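Local atomic coordinates of COG0778: Nitroreductase (Streptococcus pneumoniae, PDB entry 2B67), a protein that probably acts as an FMN-dependent oxidoreductase of the nitroreductase family, using bound flavin to transfer electrons from a nicotinamide cofactor to its substrates. Residues T37-A42 / G136-N141; R13-H18 / G152-L157. All coordinates share one frame; numbering follows the deposited sequence.

Overall arrangement
The two contacts lie within one nitroreductase-type alpha-beta fold, and their centres are 18 Å apart. Along the chain, interaction 1 is nested inside the loop closed by interaction 2. Helix 124-148 carries one side of interaction 1, and strand 152-156, one side of interaction 2, follows it directly. That strand is the outermost on its side of the four-stranded antiparallel sheet within this chain. The contacts touch where M140 CE packs 3.9 Å from R13 CD. Both hold residues of FMN pockets, and both touch the second subunit. R13 of one copy bonds to L38 of the other, so both contacts sit close to the flavin sites and to the dimer interface.

Interaction 1. Residues T37-A42 / G136-N141; sequences TLAPSA and GLVAMN
L137 and P40 meet where the loop after helix 26-36 lies on helix 124-148 of the nitroreductase fold. Most of segment 37-42 is buried, and its P40-A42 part lines an FMN pocket. L137 sets out toward the loop. Its CB is 4.0 Å from P40 O. CG stands beside the backbone N and anti to the carbonyl carbon (chi1 -68°), which carries the branch out along the loop. CD1 then comes 3.5 Å from P40 O and 4.3 Å from S41 CA. CD2 heads instead for the P40 ring and stays 4.8 Å from P40 CG. FMN touches both L137 and P40.

V138, next along the helix, and N141, one turn on from L137, face the T37-A39 part of the segment. V138 CG2 is anti to the backbone N and reaches the T37 backbone, 4.1 Å from T37 N. The same methyl is 4.3 Å from A39 CB. No hydrogen bond joins the two segments. S41 OG bonds to Q46 N, which ties the loop to its own continuation. N141 ND2 is gripped by A36 O and by N10 OD1 of the second subunit. It also lies 3.5 Å from A39 N, but both are donors, so this is contact without a bond.

Interaction 2. Residues R13-H18 / G152-L157; sequences RHATKH and GSNIIL
T16 and N154 lie against each other where the loop after helix 5-12 passes over strand 152-156, outermost in the nitroreductase sheet of this chain. N154 sets out toward the loop, with CG anti to the backbone N (chi1 -167°). Its CB presses on T16 O at 3.1 Å. Its amide reaches between A15 and K17: one end faces A15 CB, and the K17 chain crosses obliquely at the other. N154 CG is 4.1 Å from A15 CB.

T16 turns its hydroxyl the other way along the strand, to G152 and S153. OG1 is 3.7 Å from G152 CA, and S153 N gives it a weak hydrogen bond of 3.4 Å. The S153 side chain points away from the loop, to I180 and V143.

The same loop lines the flavin site. R13 NH1 makes a salt bridge to the phosphate of the bound FMN, A15 N bonds to another phosphate oxygen, and K17 NZ bonds to FMN O2. The firm link to the strand is T16 N to S153 O, 3.0 Å long and nearly straight at 166°, with the donor 41° out of the carbonyl plane.

Interaction 1. Residues T37-A42 / G136-N141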
ATOM      1  N   THR A  37       4.362   8.998   6.022  1.00 13.54           N
ATOM      2  CA  THR A  37       2.982   9.443   6.379  1.00 14.79           C
ATOM      3  C   THR A  37       2.393  10.598   5.522  1.00 15.62           C
ATOM      4  O   THR A  37       1.212  10.923   5.644  1.00 15.59           O
ATOM      5  CB  THR A  37       2.854   9.780   7.864  1.00 14.78           C
ATOM      6  OG1 THR A  37       3.829  10.751   8.235  1.00 16.47           O
ATOM      7  CG2 THR A  37       3.105   8.570   8.673  1.00 15.67           C
ATOM      8  N   LEU A  38       3.206  11.187   4.650  1.00 15.14           N
ATOM      9  CA  LEU A  38       2.666  12.058   3.584  1.00 16.36           C
ATOM     10  C   LEU A  38       1.768  11.265   2.645  1.00 15.43           C
ATOM     11  O   LEU A  38       0.963  11.868   1.935  1.00 15.65           O
ATOM     12  CB  LEU A  38       3.785  12.730   2.777  1.00 15.49           C
ATOM     13  CG  LEU A  38       4.712  13.644   3.579  1.00 17.85           C
ATOM     14  CD1 LEU A  38       5.877  14.111   2.700  1.00 18.13           C
ATOM     15  CD2 LEU A  38       3.956  14.863   4.128  1.00 22.28           C
ATOM     16  N   ALA A  39       1.875   9.928   2.688  1.00 14.12           N
ATOM     17  CA  ALA A  39       0.974   9.007   1.948  1.00 14.23           C
ATOM     18  C   ALA A  39      -0.495   9.387   2.046  1.00 14.45           C
ATOM     19  O   ALA A  39      -0.938   9.764   3.131  1.00 13.36           O
ATOM     20  CB  ALA A  39       1.090   7.616   2.511  1.00 14.01           C
ATOM     21  N   PRO A  40      -1.269   9.188   0.945  1.00 14.62           N
ATOM     22  CA  PRO A  40      -2.712   9.359   1.050  1.00 14.52           C
ATOM     23  C   PRO A  40      -3.296   8.179   1.848  1.00 15.04           C
ATOM     24  O   PRO A  40      -2.640   7.126   1.995  1.00 15.29           O
ATOM     25  CB  PRO A  40      -3.176   9.291  -0.419  1.00 15.20           C
ATOM     26  CG  PRO A  40      -2.195   8.282  -1.053  1.00 15.08           C
ATOM     27  CD  PRO A  40      -0.864   8.751  -0.418  1.00 14.39           C
ATOM     28  N   SER A  41      -4.481   8.371   2.413  1.00 13.94           N
ATOM     29  CA  SER A  41      -5.241   7.291   3.071  1.00 14.21           C
ATOM     30  C   SER A  41      -6.699   7.599   2.790  1.00 14.72           C
ATOM     31  O   SER A  41      -7.032   8.761   2.542  1.00 14.07           O
ATOM     32  CB  SER A  41      -5.000   7.269   4.592  1.00 13.57           C
ATOM     33  OG  SER A  41      -5.046   8.590   5.150  1.00 14.36           O
ATOM     34  N   ALA A  42      -7.551   6.568   2.778  1.00 15.23           N
ATOM     35  CA  ALA A  42      -9.008   6.767   2.629  1.00 16.17           C
ATOM     36  C   ALA A  42      -9.481   7.798   3.647  1.00 16.03           C
ATOM     37  O   ALA A  42      -9.115   7.708   4.824  1.00 16.29           O
ATOM     38  CB  ALA A  42      -9.749   5.438   2.806  1.00 16.33           C
ATOM     39  N   GLY A 136      -0.884  -0.970   3.510  1.00 10.70           N
ATOM     40  CA  GLY A 136      -0.135  -1.169   2.271  1.00 10.82           C
ATOM     41  C   GLY A 136       0.347   0.144   1.673  1.00 12.28           C
ATOM     42  O   GLY A 136       1.538   0.284   1.310  1.00 12.90           O
ATOM     43  N   LEU A 137      -0.555   1.123   1.571  1.00 12.19           N
ATOM     44  CA  LEU A 137      -0.159   2.444   1.072  1.00 12.31           C
ATOM     45  C   LEU A 137       1.055   3.014   1.813  1.00 13.35           C
ATOM     46  O   LEU A 137       2.049   3.364   1.181  1.00 13.05           O
ATOM     47  CB  LEU A 137      -1.325   3.433   1.154  1.00 12.80           C
ATOM     48  CG  LEU A 137      -2.515   3.183   0.225  1.00 12.32           C
ATOM     49  CD1 LEU A 137      -3.662   4.092   0.668  1.00 11.97           C
ATOM     50  CD2 LEU A 137      -2.102   3.464  -1.230  1.00 13.30           C
ATOM     51  N   VAL A 138       0.977   3.104   3.154  1.00 13.06           N
ATOM     52  CA  VAL A 138       2.044   3.730   3.899  1.00 11.98           C
ATOM     53  C   VAL A 138       3.290   2.814   3.957  1.00 13.00           C
ATOM     54  O   VAL A 138       4.402   3.325   4.006  1.00 11.85           O
ATOM     55  CB  VAL A 138       1.597   4.256   5.336  1.00 12.23           C
ATOM     56  CG1 VAL A 138       1.449   3.114   6.339  1.00 10.88           C
ATOM     57  CG2 VAL A 138       2.572   5.340   5.877  1.00 11.23           C
ATOM     58  N   ALA A 139       3.107   1.484   4.006  1.00 11.68           N
ATOM     59  CA  ALA A 139       4.254   0.619   4.093  1.00 12.79           C
ATOM     60  C   ALA A 139       5.171   0.825   2.881  1.00 12.67           C
ATOM     61  O   ALA A 139       6.379   0.906   3.029  1.00 12.81           O
ATOM     62  CB  ALA A 139       3.836  -0.819   4.195  1.00 11.60           C
HETATM   63  N   MSE A 140       4.577   0.890   1.690  1.00 13.33           N
HETATM   64  CA  MSE A 140       5.292   1.208   0.433  1.00 13.80           C
HETATM   65  C   MSE A 140       6.085   2.540   0.483  1.00 13.76           C
HETATM   66  O   MSE A 140       7.265   2.596   0.104  1.00 12.28           O
HETATM   67  CB  MSE A 140       4.308   1.270  -0.734  1.00 13.41           C
HETATM   68  CG  MSE A 140       4.964   1.568  -2.101  1.00 16.83           C
HETATM   69 SE   MSE A 140       5.745  -0.089  -2.805  0.80 23.00          SE
HETATM   70  CE  MSE A 140       7.618   0.098  -2.324  1.00 17.05           C
ATOM     71  N   ASN A 141       5.432   3.581   0.982  1.00 13.01           N
ATOM     72  CA  ASN A 141       6.044   4.920   1.047  1.00 13.65           C
ATOM     73  C   ASN A 141       7.248   4.867   2.014  1.00 13.00           C
ATOM     74  O   ASN A 141       8.310   5.427   1.730  1.00 11.83           O
ATOM     75  CB  ASN A 141       5.001   5.972   1.478  1.00 12.83           C
ATOM     76  CG  ASN A 141       5.201   7.330   0.783  1.00 16.80           C
ATOM     77  OD1 ASN A 141       5.797   7.415  -0.291  1.00 20.98           O
ATOM     78  ND2 ASN A 141       4.687   8.387   1.389  1.00 17.90           N
TER

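Interaction 2. Residues R13-H18 / G152-L157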
ATOM      1  N   ARG A  13      15.386  -0.580  -4.442  1.00 24.43           N
ATOM      2  CA  ARG A  13      14.693  -1.208  -3.321  1.00 23.47           C
ATOM      3  C   ARG A  13      14.755  -2.728  -3.522  1.00 23.62           C
ATOM      4  O   ARG A  13      14.375  -3.229  -4.564  1.00 23.39           O
ATOM      5  CB  ARG A  13      13.241  -0.730  -3.205  1.00 22.71           C
ATOM      6  CG  ARG A  13      12.536  -1.233  -1.938  1.00 22.77           C
ATOM      7  CD  ARG A  13      11.117  -1.708  -2.162  1.00 21.97           C
ATOM      8  NE  ARG A  13      10.903  -2.451  -3.410  1.00 20.43           N
ATOM      9  CZ  ARG A  13      10.987  -3.770  -3.556  1.00 21.06           C
ATOM     10  NH1 ARG A  13      11.311  -4.557  -2.543  1.00 19.39           N
ATOM     11  NH2 ARG A  13      10.733  -4.314  -4.742  1.00 20.37           N
ATOM     12  N   HIS A  14      15.244  -3.456  -2.530  1.00 23.68           N
ATOM     13  CA  HIS A  14      15.250  -4.911  -2.593  1.00 24.37           C
ATOM     14  C   HIS A  14      14.719  -5.455  -1.271  1.00 23.55           C
ATOM     15  O   HIS A  14      14.745  -4.758  -0.258  1.00 23.46           O
ATOM     16  CB  HIS A  14      16.672  -5.441  -2.886  1.00 24.43           C
ATOM     17  CG  HIS A  14      17.195  -5.046  -4.241  1.00 28.26           C
ATOM     18  ND1 HIS A  14      18.167  -4.079  -4.421  1.00 30.26           N
ATOM     19  CD2 HIS A  14      16.873  -5.486  -5.486  1.00 31.31           C
ATOM     20  CE1 HIS A  14      18.412  -3.934  -5.713  1.00 30.87           C
ATOM     21  NE2 HIS A  14      17.642  -4.776  -6.382  1.00 31.39           N
ATOM     22  N   ALA A  15      14.232  -6.691  -1.283  1.00 22.49           N
ATOM     23  CA  ALA A  15      13.873  -7.381  -0.058  1.00 22.05           C
ATOM     24  C   ALA A  15      15.177  -7.770   0.630  1.00 21.57           C
ATOM     25  O   ALA A  15      15.850  -8.710   0.206  1.00 22.81           O
ATOM     26  CB  ALA A  15      13.035  -8.623  -0.361  1.00 21.86           C
ATOM     27  N   THR A  16      15.536  -7.043   1.674  1.00 20.26           N
ATOM     28  CA  THR A  16      16.813  -7.264   2.370  1.00 20.69           C
ATOM     29  C   THR A  16      16.652  -8.275   3.516  1.00 20.87           C
ATOM     30  O   THR A  16      15.833  -8.087   4.423  1.00 20.39           O
ATOM     31  CB  THR A  16      17.372  -5.936   2.930  1.00 20.61           C
ATOM     32  OG1 THR A  16      17.374  -4.949   1.894  1.00 22.65           O
ATOM     33  CG2 THR A  16      18.777  -6.102   3.485  1.00 19.65           C
ATOM     34  N   LYS A  17      17.459  -9.330   3.466  1.00 20.18           N
ATOM     35  CA  LYS A  17      17.377 -10.395   4.445  1.00 20.95           C
ATOM     36  C   LYS A  17      18.625 -10.529   5.315  1.00 20.84           C
ATOM     37  O   LYS A  17      18.559 -11.123   6.369  1.00 20.92           O
ATOM     38  CB  LYS A  17      17.034 -11.700   3.753  1.00 21.16           C
ATOM     39  CG  LYS A  17      15.575 -11.705   3.286  1.00 23.84           C
ATOM     40  CD  LYS A  17      15.229 -12.815   2.327  1.00 27.43           C
ATOM     41  CE  LYS A  17      14.030 -12.357   1.501  1.00 31.08           C
ATOM     42  NZ  LYS A  17      12.887 -13.320   1.630  1.00 35.09           N
ATOM     43  N   HIS A  18      19.749  -9.947   4.899  1.00 20.63           N
ATOM     44  CA  HIS A  18      20.968 -10.035   5.696  1.00 20.78           C
ATOM     45  C   HIS A  18      21.545  -8.647   5.798  1.00 20.48           C
ATOM     46  O   HIS A  18      21.688  -7.947   4.793  1.00 21.48           O
ATOM     47  CB  HIS A  18      21.966 -11.040   5.095  1.00 22.34           C
ATOM     48  CG  HIS A  18      21.430 -12.442   5.006  1.00 23.39           C
ATOM     49  ND1 HIS A  18      21.004 -13.003   3.819  1.00 25.05           N
ATOM     50  CD2 HIS A  18      21.207 -13.374   5.967  1.00 26.44           C
ATOM     51  CE1 HIS A  18      20.560 -14.227   4.048  1.00 26.98           C
ATOM     52  NE2 HIS A  18      20.676 -14.479   5.341  1.00 28.84           N
ATOM     53  N   GLY A 152      18.350  -0.323   3.739  1.00 14.74           N
ATOM     54  CA  GLY A 152      17.658  -1.533   3.283  1.00 14.53           C
ATOM     55  C   GLY A 152      16.512  -1.853   4.230  1.00 14.84           C
ATOM     56  O   GLY A 152      16.420  -1.252   5.316  1.00 15.13           O
ATOM     57  N   SER A 153      15.612  -2.749   3.811  1.00 14.43           N
ATOM     58  CA  SER A 153      14.432  -3.133   4.596  1.00 14.37           C
ATOM     59  C   SER A 153      13.826  -4.369   3.990  1.00 14.31           C
ATOM     60  O   SER A 153      14.104  -4.694   2.841  1.00 13.66           O
ATOM     61  CB  SER A 153      13.362  -2.019   4.595  1.00 13.72           C
ATOM     62  OG  SER A 153      13.040  -1.591   3.267  1.00 16.73           O
ATOM     63  N   ASN A 154      12.978  -5.046   4.756  1.00 14.23           N
ATOM     64  CA  ASN A 154      12.127  -6.094   4.205  1.00 14.25           C
ATOM     65  C   ASN A 154      10.768  -6.044   4.916  1.00 14.47           C
ATOM     66  O   ASN A 154      10.728  -5.810   6.122  1.00 14.59           O
ATOM     67  CB  ASN A 154      12.781  -7.454   4.400  1.00 14.01           C
ATOM     68  CG  ASN A 154      12.129  -8.543   3.601  1.00 15.76           C
ATOM     69  OD1 ASN A 154      12.162  -9.698   3.991  1.00 18.12           O
ATOM     70  ND2 ASN A 154      11.542  -8.188   2.472  1.00 14.03           N
ATOM     71  N   ILE A 155       9.669  -6.271   4.181  1.00 13.52           N
ATOM     72  CA  ILE A 155       8.317  -6.291   4.749  1.00 13.77           C
ATOM     73  C   ILE A 155       8.029  -7.772   5.063  1.00 14.75           C
ATOM     74  O   ILE A 155       8.210  -8.643   4.196  1.00 15.00           O
ATOM     75  CB  ILE A 155       7.300  -5.718   3.711  1.00 14.60           C
ATOM     76  CG1 ILE A 155       7.553  -4.224   3.485  1.00 14.26           C
ATOM     77  CG2 ILE A 155       5.851  -5.926   4.139  1.00 13.81           C
ATOM     78  CD1 ILE A 155       6.971  -3.658   2.210  1.00 18.22           C
ATOM     79  N   ILE A 156       7.633  -8.059   6.301  1.00 13.19           N
ATOM     80  CA  ILE A 156       7.425  -9.419   6.762  1.00 14.39           C
ATOM     81  C   ILE A 156       5.983  -9.508   7.212  1.00 14.27           C
ATOM     82  O   ILE A 156       5.509  -8.705   8.029  1.00 14.38           O
ATOM     83  CB  ILE A 156       8.390  -9.785   7.965  1.00 13.30           C
ATOM     84  CG1 ILE A 156       9.836  -9.892   7.478  1.00 15.23           C
ATOM     85  CG2 ILE A 156       7.971 -11.048   8.672  1.00 11.68           C
ATOM     86  CD1 ILE A 156      10.852  -9.861   8.657  1.00 15.88           C
ATOM     87  N   LEU A 157       5.292 -10.477   6.641  1.00 14.71           N
ATOM     88  CA  LEU A 157       3.951 -10.806   7.023  1.00 16.52           C
ATOM     89  C   LEU A 157       3.900 -12.134   7.794  1.00 16.13           C
ATOM     90  O   LEU A 157       2.924 -12.416   8.498  1.00 16.75           O
ATOM     91  CB  LEU A 157       3.116 -10.892   5.743  1.00 17.03           C
ATOM     92  CG  LEU A 157       1.596 -10.948   5.815  1.00 20.00           C
ATOM     93  CD1 LEU A 157       1.040 -10.014   6.895  1.00 22.34           C
ATOM     94  CD2 LEU A 157       1.019 -10.619   4.443  1.00 18.07           C
TER